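Local atomic coordinates of phosphate binding protein (Planctomyces limnophilus, PDB entry 4JWO), a protein that probably binds phosphate and serves its transport across the cytoplasmic membrane, as a member of the PstS family of periplasmic-type binding proteins. Residues Ala140-Val146 with Leu282-Leu286. Residues are numbered along the deposited sequence; the frame is centred on the assembly and turned at random.
Sequences AIDGLTV and LSRPL
Asp142 and Arg284 form a hydrogen-bonded pair at the middle of an antiparallel beta ladder, the two-stranded hinge that joins the lobes of this periplasmic-binding-protein fold. Asp142 N donates to Arg284 O over 2.8 Å, nearly straight at 176°, while the return bond from Arg284 N to Asp142 O is longer and more bent. Leu286 N to Ala140 O and Leu144 N to Leu282 O carry the ladder on. Between these rungs, Ile141 faces Pro285 and Gly143 faces Ser283 as non-hydrogen-bonded pairs; Gly143 CA lies 3.9 Å from Ser283 CB. Asp142 O also receives a CA-H...O contact from Ser283 CA at 3.1 Å.

On the face shared by Ala140, Asp142, Arg284 and Leu286, the isobutyl group of Leu286 lies alongside Asp142, its CD1 3.9 Å from Asp142 CB and more loosely set against Ala140 CB. With an alanine here, the methylene of Asp142 would probably lose this apolar neighbour, and a gap would open beside Ala140 CB. At the other end, Leu282 CD1 meets Val146 CG2 at 4.0 Å, the two side chains crossing at a slant.

Further out, the side chain of Arg284 is extended beyond CB. Its guanidinium forms a salt bridge with Glu205 through NH1 and a cation-pi contact with Tyr202, and a bound sulfate lies about 5 Å from the side chain. This setting is probably at or near the anion pocket between the lobes. The carboxylate of Asp142, swung anti to its own N (chi1 -177°), is linked to the Arg284 side chain through a water: OD2 accepts from the molecule at 2.8 Å, and that same water takes the N-H of Arg284 NE at the guanidinium edge, in its plane.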
loop_
_atom_site.group_PDB
_atom_site.type_symbol
_atom_site.label_atom_id
_atom_site.label_comp_id
_atom_site.label_asym_id
_atom_site.label_seq_id
_atom_site.Cartn_x
_atom_site.Cartn_y
_atom_site.Cartn_z
ATOM N N ALA A 140 8.452 -2.302 -3.066
ATOM C CA ALA A 140 8.293 -1.429 -1.915
ATOM C C ALA A 140 7.533 -2.161 -0.841
ATOM O O ALA A 140 6.980 -3.226 -1.083
ATOM C CB ALA A 140 7.527 -0.165 -2.321
ATOM N N ILE A 141 7.518 -1.583 0.351
ATOM C CA ILE A 141 6.640 -2.042 1.410
ATOM C C ILE A 141 5.733 -0.877 1.783
ATOM O O ILE A 141 6.192 0.255 1.925
ATOM C CB ILE A 141 7.440 -2.530 2.626
ATOM C CG1 ILE A 141 8.223 -3.792 2.272
ATOM C CG2 ILE A 141 6.512 -2.820 3.790
ATOM C CD1 ILE A 141 9.137 -4.273 3.407
ATOM N N ASP A 142 4.437 -1.157 1.919
ATOM C CA ASP A 142 3.448 -0.133 2.246
ATOM C C ASP A 142 2.990 -0.380 3.669
ATOM O O ASP A 142 2.437 -1.435 3.962
ATOM C CB ASP A 142 2.255 -0.259 1.283
ATOM C CG ASP A 142 1.191 0.826 1.489
ATOM O OD1 ASP A 142 1.273 1.582 2.465
ATOM O OD2 ASP A 142 0.252 0.903 0.665
ATOM N N GLY A 143 3.233 0.578 4.562
ATOM C CA GLY A 143 2.794 0.459 5.939
ATOM C C GLY A 143 1.844 1.573 6.341
ATOM O O GLY A 143 2.062 2.727 5.994
ATOM N N LEU A 144 0.787 1.224 7.063
ATOM C CA LEU A 144 -0.144 2.207 7.606
ATOM C C LEU A 144 -0.135 2.142 9.115
ATOM O O LEU A 144 -0.006 1.065 9.688
ATOM C CB LEU A 144 -1.569 1.902 7.165
ATOM C CG LEU A 144 -1.900 1.955 5.684
ATOM C CD1 LEU A 144 -3.414 1.840 5.535
ATOM C CD2 LEU A 144 -1.379 3.229 5.038
ATOM N N THR A 145 -0.332 3.289 9.748
ATOM C CA THR A 145 -0.473 3.336 11.197
ATOM C C THR A 145 -1.859 3.810 11.588
ATOM O O THR A 145 -2.405 4.742 10.997
ATOM C CB THR A 145 0.531 4.284 11.843
ATOM O OG1 THR A 145 0.388 5.588 11.260
ATOM C CG2 THR A 145 1.952 3.782 11.616
ATOM N N VAL A 146 -2.415 3.162 12.598
ATOM C CA VAL A 146 -3.568 3.679 13.316
ATOM C C VAL A 146 -3.030 4.449 14.511
ATOM O O VAL A 146 -2.159 3.958 15.236
ATOM C CB VAL A 146 -4.454 2.535 13.801
ATOM C CG1 VAL A 146 -5.582 3.059 14.671
ATOM C CG2 VAL A 146 -4.999 1.774 12.594
ATOM N N LEU A 282 -1.536 -4.454 8.401
ATOM C CA LEU A 282 -1.342 -3.062 8.003
ATOM C C LEU A 282 0.050 -2.700 7.461
ATOM O O LEU A 282 0.356 -1.529 7.263
ATOM C CB LEU A 282 -1.777 -2.122 9.135
ATOM C CG LEU A 282 -3.290 -2.142 9.368
ATOM C CD1 LEU A 282 -3.647 -1.408 10.661
ATOM C CD2 LEU A 282 -4.008 -1.502 8.195
ATOM N N SER A 283 0.887 -3.702 7.205
ATOM C CA SER A 283 2.001 -3.496 6.279
ATOM C C SER A 283 2.040 -4.670 5.332
ATOM O O SER A 283 1.688 -5.789 5.701
ATOM C CB SER A 283 3.350 -3.290 6.989
ATOM O OG SER A 283 3.850 -4.478 7.597
ATOM N N ARG A 284 2.437 -4.405 4.092
ATOM C CA ARG A 284 2.487 -5.457 3.086
ATOM C C ARG A 284 3.398 -5.041 1.944
ATOM O O ARG A 284 3.565 -3.847 1.680
ATOM C CB ARG A 284 1.084 -5.740 2.545
ATOM C CG ARG A 284 0.476 -4.595 1.747
ATOM C CD ARG A 284 -0.943 -4.934 1.391
ATOM N NE ARG A 284 -1.640 -3.826 0.754
ATOM C CZ ARG A 284 -2.899 -3.895 0.327
ATOM N NH1 ARG A 284 -3.597 -5.012 0.482
ATOM N NH2 ARG A 284 -3.462 -2.844 -0.239
ATOM N N PRO A 285 3.971 -6.029 1.241
ATOM C CA PRO A 285 4.842 -5.729 0.107
ATOM C C PRO A 285 4.030 -5.306 -1.108
ATOM O O PRO A 285 2.882 -5.725 -1.265
ATOM C CB PRO A 285 5.554 -7.059 -0.148
ATOM C CG PRO A 285 4.592 -8.110 0.373
ATOM C CD PRO A 285 3.915 -7.468 1.554
ATOM N N LEU A 286 4.626 -4.467 -1.952
ATOM C CA LEU A 286 4.000 -4.053 -3.205
ATOM C C LEU A 286 4.767 -4.634 -4.378
ATOM O O LEU A 286 5.995 -4.747 -4.325
ATOM C CB LEU A 286 3.987 -2.536 -3.304
ATOM C CG LEU A 286 3.217 -1.794 -2.212
ATOM C CD1 LEU A 286 3.172 -0.308 -2.541
ATOM C CD2 LEU A 286 1.807 -2.367 -2.092
HETATM O O HOH W 1 -1.001 -1.386 -0.419
#